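Local coordinates for protein homoserine O-acetyltransferase (Bacillus anthracis str. 'Ames Ancestor', PDB 3I1I) that probably transfers an acetyl group from acetyl-CoA to the hydroxyl of L-homoserine, an early step on the way to methionine, at residues 325-330 and 340-345; 309-314 and 366-371. One frame throughout, in Å; residues are numbered along the deposited sequence.

Contact 1 (325-330 and 340-345)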
ATOM      1  N   TYR A 325      11.498 -21.136  -3.603  1.00 21.78           N
ATOM      2  CA  TYR A 325      10.836 -21.677  -4.790  1.00 21.51           C
ATOM      3  C   TYR A 325      11.825 -21.893  -5.926  1.00 21.37           C
ATOM      4  O   TYR A 325      11.534 -22.660  -6.826  1.00 21.56           O
ATOM      5  CB  TYR A 325       9.666 -20.795  -5.221  1.00 21.76           C
ATOM      6  CG  TYR A 325       8.752 -20.490  -4.065  1.00 22.22           C
ATOM      7  CD1 TYR A 325       7.977 -21.490  -3.495  1.00 20.95           C
ATOM      8  CD2 TYR A 325       8.727 -19.219  -3.489  1.00 21.36           C
ATOM      9  CE1 TYR A 325       7.166 -21.234  -2.389  1.00 23.46           C
ATOM     10  CE2 TYR A 325       7.906 -18.933  -2.404  1.00 22.31           C
ATOM     11  CZ  TYR A 325       7.135 -19.939  -1.845  1.00 25.51           C
ATOM     12  OH  TYR A 325       6.340 -19.665  -0.756  1.00 23.85           O
ATOM     13  N   ASN A 326      13.006 -21.261  -5.892  1.00 21.05           N
ATOM     14  CA  ASN A 326      14.045 -21.619  -6.872  1.00 20.30           C
ATOM     15  C   ASN A 326      14.523 -23.061  -6.606  1.00 20.38           C
ATOM     16  O   ASN A 326      14.730 -23.864  -7.550  1.00 20.07           O
ATOM     17  CB  ASN A 326      15.236 -20.671  -6.829  1.00 20.44           C
ATOM     18  CG  ASN A 326      14.992 -19.321  -7.491  1.00 19.79           C
ATOM     19  OD1 ASN A 326      15.957 -18.695  -7.920  1.00 22.85           O
ATOM     20  ND2 ASN A 326      13.747 -18.870  -7.583  1.00 17.05           N
ATOM     21  N   TYR A 327      14.700 -23.397  -5.324  1.00 19.91           N
ATOM     22  CA  TYR A 327      15.147 -24.748  -4.937  1.00 19.64           C
ATOM     23  C   TYR A 327      14.127 -25.791  -5.323  1.00 20.76           C
ATOM     24  O   TYR A 327      14.470 -26.860  -5.836  1.00 19.36           O
ATOM     25  CB  TYR A 327      15.440 -24.828  -3.449  1.00 19.26           C
ATOM     26  CG  TYR A 327      16.710 -24.109  -3.072  1.00 19.37           C
ATOM     27  CD1 TYR A 327      17.961 -24.703  -3.262  1.00 20.27           C
ATOM     28  CD2 TYR A 327      16.669 -22.810  -2.583  1.00 20.39           C
ATOM     29  CE1 TYR A 327      19.150 -24.016  -2.965  1.00 19.58           C
ATOM     30  CE2 TYR A 327      17.833 -22.120  -2.263  1.00 21.46           C
ATOM     31  CZ  TYR A 327      19.065 -22.729  -2.445  1.00 23.00           C
ATOM     32  OH  TYR A 327      20.192 -22.021  -2.094  1.00 26.40           O
ATOM     33  N   LYS A 328      12.851 -25.481  -5.121  1.00 21.82           N
ATOM     34  CA  LYS A 328      11.804 -26.433  -5.479  0.60 22.67           C
ATOM     35  C   LYS A 328      11.867 -26.742  -6.983  1.00 22.17           C
ATOM     36  O   LYS A 328      11.916 -27.902  -7.386  1.00 22.37           O
ATOM     37  CB  LYS A 328      10.433 -25.878  -5.091  0.60 23.27           C
ATOM     38  CG  LYS A 328       9.266 -26.776  -5.416  0.60 25.33           C
ATOM     39  CD  LYS A 328       9.156 -27.959  -4.427  0.60 28.94           C
ATOM     40  CE  LYS A 328       9.578 -29.306  -5.029  0.60 29.12           C
ATOM     41  NZ  LYS A 328       8.473 -30.285  -4.793  0.60 28.76           N
HETATM   42  N   MSE A 329      11.886 -25.699  -7.793  1.00 21.74           N
HETATM   43  CA  MSE A 329      11.910 -25.811  -9.254  1.00 21.86           C
HETATM   44  C   MSE A 329      13.106 -26.609  -9.753  1.00 21.12           C
HETATM   45  O   MSE A 329      12.975 -27.479 -10.616  1.00 19.95           O
HETATM   46  CB  MSE A 329      11.914 -24.414  -9.862  1.00 22.17           C
HETATM   47  CG  MSE A 329      12.439 -24.328 -11.273  1.00 26.29           C
HETATM   48 SE   MSE A 329      12.175 -22.542 -11.985  0.65 31.56          SE
HETATM   49  CE  MSE A 329      13.046 -22.717 -13.737  1.00 26.16           C
ATOM     50  N   VAL A 330      14.273 -26.305  -9.203  1.00 20.62           N
ATOM     51  CA  VAL A 330      15.496 -26.975  -9.602  1.00 20.09           C
ATOM     52  C   VAL A 330      15.438 -28.450  -9.216  1.00 21.39           C
ATOM     53  O   VAL A 330      15.869 -29.359  -9.974  1.00 21.33           O
ATOM     54  CB  VAL A 330      16.722 -26.194  -9.051  1.00 20.62           C
ATOM     55  CG1 VAL A 330      18.004 -27.072  -8.938  1.00 17.54           C
ATOM     56  CG2 VAL A 330      16.927 -24.892  -9.939  1.00 16.62           C
ATOM     57  N   ALA A 340      20.205 -28.603 -13.922  1.00 20.86           N
ATOM     58  CA  ALA A 340      19.634 -27.439 -13.276  1.00 20.68           C
ATOM     59  C   ALA A 340      20.328 -27.193 -11.945  1.00 20.96           C
ATOM     60  O   ALA A 340      20.626 -28.160 -11.220  1.00 21.20           O
ATOM     61  CB  ALA A 340      18.132 -27.616 -13.080  1.00 19.83           C
ATOM     62  N   GLU A 341      20.635 -25.929 -11.641  1.00 21.19           N
ATOM     63  CA  GLU A 341      21.303 -25.572 -10.389  0.60 21.90           C
ATOM     64  C   GLU A 341      20.853 -24.214  -9.855  1.00 21.55           C
ATOM     65  O   GLU A 341      20.398 -23.348 -10.620  1.00 21.40           O
ATOM     66  CB  GLU A 341      22.843 -25.641 -10.510  0.60 21.92           C
ATOM     67  CG  GLU A 341      23.498 -24.730 -11.545  0.60 23.70           C
ATOM     68  CD  GLU A 341      25.082 -24.851 -11.589  0.60 25.36           C
ATOM     69  OE1 GLU A 341      25.752 -24.745 -10.520  0.60 22.47           O
ATOM     70  OE2 GLU A 341      25.635 -25.044 -12.711  0.60 25.15           O
ATOM     71  N   VAL A 342      20.957 -24.059  -8.536  1.00 21.65           N
ATOM     72  CA  VAL A 342      20.740 -22.798  -7.836  1.00 21.57           C
ATOM     73  C   VAL A 342      22.109 -22.296  -7.402  1.00 21.49           C
ATOM     74  O   VAL A 342      22.907 -23.046  -6.877  1.00 21.38           O
ATOM     75  CB  VAL A 342      19.893 -22.943  -6.545  1.00 21.87           C
ATOM     76  CG1 VAL A 342      19.742 -21.578  -5.880  1.00 20.64           C
ATOM     77  CG2 VAL A 342      18.512 -23.573  -6.837  1.00 21.07           C
ATOM     78  N   TYR A 343      22.387 -21.031  -7.665  1.00 21.23           N
ATOM     79  CA  TYR A 343      23.538 -20.374  -7.096  1.00 21.22           C
ATOM     80  C   TYR A 343      22.994 -19.169  -6.351  1.00 21.11           C
ATOM     81  O   TYR A 343      22.562 -18.201  -6.957  1.00 19.92           O
ATOM     82  CB  TYR A 343      24.458 -19.968  -8.205  1.00 21.49           C
ATOM     83  CG  TYR A 343      25.739 -19.325  -7.771  1.00 23.41           C
ATOM     84  CD1 TYR A 343      26.820 -20.093  -7.357  1.00 24.44           C
ATOM     85  CD2 TYR A 343      25.889 -17.933  -7.819  1.00 23.96           C
ATOM     86  CE1 TYR A 343      28.006 -19.491  -6.982  1.00 25.63           C
ATOM     87  CE2 TYR A 343      27.052 -17.333  -7.454  1.00 23.90           C
ATOM     88  CZ  TYR A 343      28.105 -18.106  -7.042  1.00 25.90           C
ATOM     89  OH  TYR A 343      29.261 -17.491  -6.689  1.00 25.36           O
ATOM     90  N   GLU A 344      22.946 -19.294  -5.029  1.00 21.94           N
ATOM     91  CA  GLU A 344      22.337 -18.300  -4.139  1.00 22.75           C
ATOM     92  C   GLU A 344      23.341 -17.273  -3.665  1.00 22.75           C
ATOM     93  O   GLU A 344      24.373 -17.608  -3.124  1.00 23.15           O
ATOM     94  CB  GLU A 344      21.696 -18.972  -2.924  1.00 22.54           C
ATOM     95  CG  GLU A 344      20.924 -17.977  -2.077  1.00 24.35           C
ATOM     96  CD  GLU A 344      19.920 -18.637  -1.147  1.00 26.03           C
ATOM     97  OE1 GLU A 344      20.269 -19.648  -0.522  1.00 31.29           O
ATOM     98  OE2 GLU A 344      18.781 -18.151  -1.021  1.00 25.76           O
ATOM     99  N   ILE A 345      23.023 -16.012  -3.867  1.00 23.52           N
ATOM    100  CA  ILE A 345      23.839 -14.936  -3.343  1.00 23.76           C
ATOM    101  C   ILE A 345      23.227 -14.323  -2.082  1.00 23.89           C
ATOM    102  O   ILE A 345      22.039 -14.511  -1.776  1.00 23.12           O
ATOM    103  CB  ILE A 345      24.053 -13.822  -4.403  1.00 24.34           C
ATOM    104  CG1 ILE A 345      22.738 -13.112  -4.759  1.00 23.31           C
ATOM    105  CG2 ILE A 345      24.788 -14.403  -5.678  1.00 24.22           C
ATOM    106  CD1 ILE A 345      22.920 -12.065  -5.869  1.00 23.39           C
TER
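Asn326, Tyr327 and Val330 of helix 324-335 pack on strand 340-342, the last two elements of a beta-alpha-beta crossover in an alpha/beta hydrolase fold. The axes of helix segment 325-330 and strand 340-342 run nearly antiparallel, at 162°, and come within 8.0 Å. Asn326 contributes little more than its backbone O and CB beside Val342 CG2; its amide ND2 bonds Thr180 O. Tyr327 reaches much farther. With CG anti to the carbonyl carbon (chi1 -73°), its ring lies across the Val342 side chain at about a right angle, and Val342 CG1 makes a CH-pi contact 4.1 Å from the ring centroid. A tyrosine suits this exposed helix position, since its flat ring covers the valine while its hydroxyl remains available for a polar partner, Glu344. One turn on, beta-branched Val330 fits the buried corner: CG2 meets Val342 CG2 at 3.7 Å, and CG1 lies 3.6 Å from Ala340 O, where the small alanine lets the helix come close. Just past the strand, the carboxylate of Glu344, whose OE2 bonds Ser323 OG, takes the Tyr327 hydroxyl on OE1: Tyr327 OH donates to Glu344 OE1 over 2.8 Å, from above the carboxylate plane, 64° out of it.

Contact 2 (309-314 and 366-371)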
ATOM      1  N   ASN A 309      19.797 -26.139 -20.244  1.00 19.90           N
ATOM      2  CA  ASN A 309      20.550 -26.166 -18.986  1.00 19.95           C
ATOM      3  C   ASN A 309      20.012 -25.001 -18.201  1.00 19.46           C
ATOM      4  O   ASN A 309      19.909 -23.929 -18.768  1.00 20.30           O
ATOM      5  CB  ASN A 309      22.053 -25.924 -19.238  1.00 20.15           C
ATOM      6  CG  ASN A 309      22.800 -27.156 -19.725  1.00 20.50           C
ATOM      7  OD1 ASN A 309      22.215 -28.147 -20.099  1.00 23.06           O
ATOM      8  ND2 ASN A 309      24.121 -27.084 -19.704  1.00 26.60           N
ATOM      9  N   VAL A 310      19.639 -25.185 -16.941  1.00 19.61           N
ATOM     10  CA  VAL A 310      19.004 -24.099 -16.169  1.00 19.93           C
ATOM     11  C   VAL A 310      19.845 -23.672 -14.960  1.00 20.32           C
ATOM     12  O   VAL A 310      20.304 -24.528 -14.199  1.00 18.60           O
ATOM     13  CB  VAL A 310      17.574 -24.507 -15.682  1.00 20.65           C
ATOM     14  CG1 VAL A 310      17.053 -23.561 -14.560  1.00 18.54           C
ATOM     15  CG2 VAL A 310      16.593 -24.558 -16.884  1.00 20.23           C
ATOM     16  N   LEU A 311      20.049 -22.352 -14.817  1.00 20.41           N
ATOM     17  CA  LEU A 311      20.746 -21.744 -13.668  1.00 20.71           C
ATOM     18  C   LEU A 311      19.848 -20.686 -13.015  1.00 20.66           C
ATOM     19  O   LEU A 311      19.464 -19.706 -13.656  1.00 20.44           O
ATOM     20  CB  LEU A 311      22.072 -21.094 -14.105  1.00 20.80           C
ATOM     21  CG  LEU A 311      22.909 -20.398 -12.983  1.00 22.34           C
ATOM     22  CD1 LEU A 311      23.306 -21.381 -11.796  1.00 19.07           C
ATOM     23  CD2 LEU A 311      24.148 -19.725 -13.529  1.00 17.48           C
HETATM   24  N   MSE A 312      19.485 -20.900 -11.749  1.00 20.61           N
HETATM   25  CA  MSE A 312      18.699 -19.916 -10.981  1.00 19.25           C
HETATM   26  C   MSE A 312      19.641 -19.229  -9.952  1.00 18.90           C
HETATM   27  O   MSE A 312      20.412 -19.902  -9.220  1.00 17.18           O
HETATM   28  CB  MSE A 312      17.529 -20.593 -10.262  1.00 20.12           C
HETATM   29  CG  MSE A 312      16.485 -21.351 -11.114  1.00 21.26           C
HETATM   30 SE   MSE A 312      15.655 -20.177 -12.420  0.65 28.26          SE
HETATM   31  CE  MSE A 312      14.449 -19.315 -11.140  1.00 24.25           C
ATOM     32  N   ILE A 313      19.589 -17.892  -9.926  1.00 18.63           N
ATOM     33  CA  ILE A 313      20.431 -17.075  -9.061  1.00 18.45           C
ATOM     34  C   ILE A 313      19.546 -16.185  -8.192  1.00 19.15           C
ATOM     35  O   ILE A 313      19.260 -15.045  -8.540  1.00 18.90           O
ATOM     36  CB  ILE A 313      21.395 -16.218  -9.874  1.00 18.43           C
ATOM     37  CG1 ILE A 313      22.211 -17.093 -10.834  1.00 18.15           C
ATOM     38  CG2 ILE A 313      22.357 -15.417  -8.962  1.00 14.10           C
ATOM     39  CD1 ILE A 313      23.131 -16.219 -11.809  1.00 13.92           C
ATOM     40  N   PRO A 314      19.046 -16.737  -7.076  1.00 20.00           N
ATOM     41  CA  PRO A 314      18.279 -15.944  -6.132  1.00 19.98           C
ATOM     42  C   PRO A 314      19.195 -15.271  -5.087  1.00 20.63           C
ATOM     43  O   PRO A 314      20.357 -15.644  -4.916  1.00 19.76           O
ATOM     44  CB  PRO A 314      17.414 -16.987  -5.453  1.00 19.36           C
ATOM     45  CG  PRO A 314      18.266 -18.157  -5.384  1.00 19.15           C
ATOM     46  CD  PRO A 314      19.056 -18.154  -6.675  1.00 20.33           C
ATOM     47  N   TYR A 366      29.581 -16.600 -16.304  1.00 24.07           N
ATOM     48  CA  TYR A 366      30.611 -16.899 -17.275  1.00 24.95           C
ATOM     49  C   TYR A 366      30.810 -18.404 -17.429  1.00 24.41           C
ATOM     50  O   TYR A 366      30.793 -18.908 -18.513  1.00 24.97           O
ATOM     51  CB  TYR A 366      31.921 -16.238 -16.827  1.00 25.64           C
ATOM     52  CG  TYR A 366      33.062 -16.584 -17.703  1.00 27.69           C
ATOM     53  CD1 TYR A 366      33.212 -15.982 -18.954  1.00 29.19           C
ATOM     54  CD2 TYR A 366      33.966 -17.571 -17.323  1.00 31.35           C
ATOM     55  CE1 TYR A 366      34.263 -16.348 -19.798  1.00 31.07           C
ATOM     56  CE2 TYR A 366      35.026 -17.924 -18.153  1.00 32.81           C
ATOM     57  CZ  TYR A 366      35.167 -17.301 -19.374  1.00 32.36           C
ATOM     58  OH  TYR A 366      36.208 -17.674 -20.165  1.00 37.68           O
ATOM     59  N   GLU A 367      30.999 -19.109 -16.327  1.00 24.42           N
ATOM     60  CA  GLU A 367      31.178 -20.571 -16.327  0.60 24.28           C
ATOM     61  C   GLU A 367      29.977 -21.267 -16.973  1.00 24.12           C
ATOM     62  O   GLU A 367      30.123 -22.207 -17.746  1.00 24.11           O
ATOM     63  CB  GLU A 367      31.395 -21.057 -14.879  0.60 24.24           C
ATOM     64  CG  GLU A 367      31.323 -22.573 -14.578  0.60 26.71           C
ATOM     65  CD  GLU A 367      31.449 -22.876 -13.041  0.60 31.49           C
ATOM     66  OE1 GLU A 367      30.683 -23.698 -12.489  0.60 31.88           O
ATOM     67  OE2 GLU A 367      32.312 -22.257 -12.373  0.60 33.98           O
ATOM     68  N   PHE A 368      28.779 -20.801 -16.658  1.00 23.83           N
ATOM     69  CA  PHE A 368      27.567 -21.419 -17.151  1.00 24.12           C
ATOM     70  C   PHE A 368      27.374 -21.210 -18.657  1.00 24.21           C
ATOM     71  O   PHE A 368      26.973 -22.130 -19.374  1.00 23.60           O
ATOM     72  CB  PHE A 368      26.372 -20.874 -16.385  1.00 23.93           C
ATOM     73  CG  PHE A 368      25.140 -21.652 -16.582  1.00 23.84           C
ATOM     74  CD1 PHE A 368      24.978 -22.863 -15.959  1.00 25.48           C
ATOM     75  CD2 PHE A 368      24.129 -21.183 -17.384  1.00 24.49           C
ATOM     76  CE1 PHE A 368      23.808 -23.613 -16.132  1.00 26.21           C
ATOM     77  CE2 PHE A 368      22.966 -21.934 -17.560  1.00 25.30           C
ATOM     78  CZ  PHE A 368      22.815 -23.139 -16.933  1.00 24.95           C
ATOM     79  N   LEU A 369      27.712 -20.025 -19.137  1.00 25.00           N
ATOM     80  CA  LEU A 369      27.666 -19.742 -20.568  1.00 25.86           C
ATOM     81  C   LEU A 369      28.650 -20.617 -21.355  1.00 27.80           C
ATOM     82  O   LEU A 369      28.465 -20.842 -22.545  1.00 27.74           O
ATOM     83  CB  LEU A 369      27.941 -18.268 -20.831  1.00 25.10           C
ATOM     84  CG  LEU A 369      26.841 -17.327 -20.349  1.00 24.77           C
ATOM     85  CD1 LEU A 369      27.274 -15.865 -20.568  1.00 21.87           C
ATOM     86  CD2 LEU A 369      25.467 -17.650 -21.038  1.00 18.61           C
ATOM     87  N   ASN A 370      29.670 -21.129 -20.675  1.00 30.07           N
ATOM     88  CA  ASN A 370      30.648 -22.014 -21.279  1.00 31.97           C
ATOM     89  C   ASN A 370      30.448 -23.496 -21.034  1.00 32.99           C
ATOM     90  O   ASN A 370      31.159 -24.285 -21.575  1.00 33.23           O
ATOM     91  CB  ASN A 370      32.036 -21.610 -20.798  1.00 32.52           C
ATOM     92  CG  ASN A 370      32.477 -20.339 -21.438  1.00 34.99           C
ATOM     93  OD1 ASN A 370      32.629 -20.298 -22.658  1.00 39.12           O
ATOM     94  ND2 ASN A 370      32.631 -19.273 -20.650  1.00 36.74           N
ATOM     95  N   ARG A 371      29.486 -23.891 -20.226  1.00 34.44           N
ATOM     96  CA  ARG A 371      29.223 -25.304 -20.050  1.00 35.50           C
ATOM     97  C   ARG A 371      28.375 -25.825 -21.230  1.00 36.18           C
ATOM     98  O   ARG A 371      27.509 -25.111 -21.755  1.00 35.61           O
ATOM     99  CB  ARG A 371      28.520 -25.516 -18.723  1.00 35.91           C
ATOM    100  CG  ARG A 371      28.093 -26.923 -18.433  1.00 37.92           C
ATOM    101  CD  ARG A 371      27.168 -26.907 -17.254  1.00 42.13           C
ATOM    102  NE  ARG A 371      27.852 -26.394 -16.062  1.00 44.97           N
ATOM    103  CZ  ARG A 371      28.651 -27.129 -15.285  1.00 48.14           C
ATOM    104  NH1 ARG A 371      28.849 -28.424 -15.559  1.00 47.87           N
ATOM    105  NH2 ARG A 371      29.242 -26.579 -14.217  1.00 48.68           N
TER
HETATM  106  O   HOH W   1      25.069 -24.172 -19.240  1.00 25.13           O
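Phe368 of helix 362-370 drives its ring against Leu311 and Asn309 of strand 309-313, and this wedge is the tight part of the contact. With CG anti to the backbone N (chi1 -167°), the side chain extends toward the strand and its CZ leads. Leu311 CB sits almost squarely over one face, 3.5 Å from the ring centroid and 9° off the normal, in a CH-pi contact, while CD2 reaches back to Phe368 CG at 3.7 Å. At the ring edge, near its plane, Asn309 O stands 3.5 Å from Phe368 CZ. A large flat ring suits this buried interface, where the axes of strand 309-313 and helix segment 366-370 are 10.1 Å apart at their closest. The other side is looser and polar. A water lies over the ring face opposite Leu311, accepting from Asn309 ND2 at 3.1 Å and donating to Phe368 O at 2.8 Å. It thus links strand to helix indirectly, and the same ND2 also bonds Lys372 O, while OD1 takes Ser374 N: an asparagine serves both needs. Partly exposed Arg371 merely brushes past, its CD 3.9 Å from Asn309 ND2. Nearly antiparallel to the strand, helix 362-370 packs on one face of the central sheet, as in the alpha/beta/alpha sandwich of the alpha/beta hydrolase fold.

How the contacts relate
Of the elements joined here, strand 309-313 comes first along the chain, then helix 324-335, strand 340-342 and finally helix 362-370. Contact 1 closes a short loop, with nine residues between its segments, whereas contact 2 closes one of 51 residues, within which contact 1 is nested; the two do not cross. They meet in the sheet, where strands 309-313 and 340-342 are parallel neighbours: Met312 O probably accepts from Tyr343 N at 2.8 Å, and Met312 N probably donates to Glu341 O. Met312 also packs on helix 324-335, while Leu311, alternating with it, points toward helix 362-370. One sheet edge is therefore sandwiched between two helices, with the contact centres about 11 Å apart.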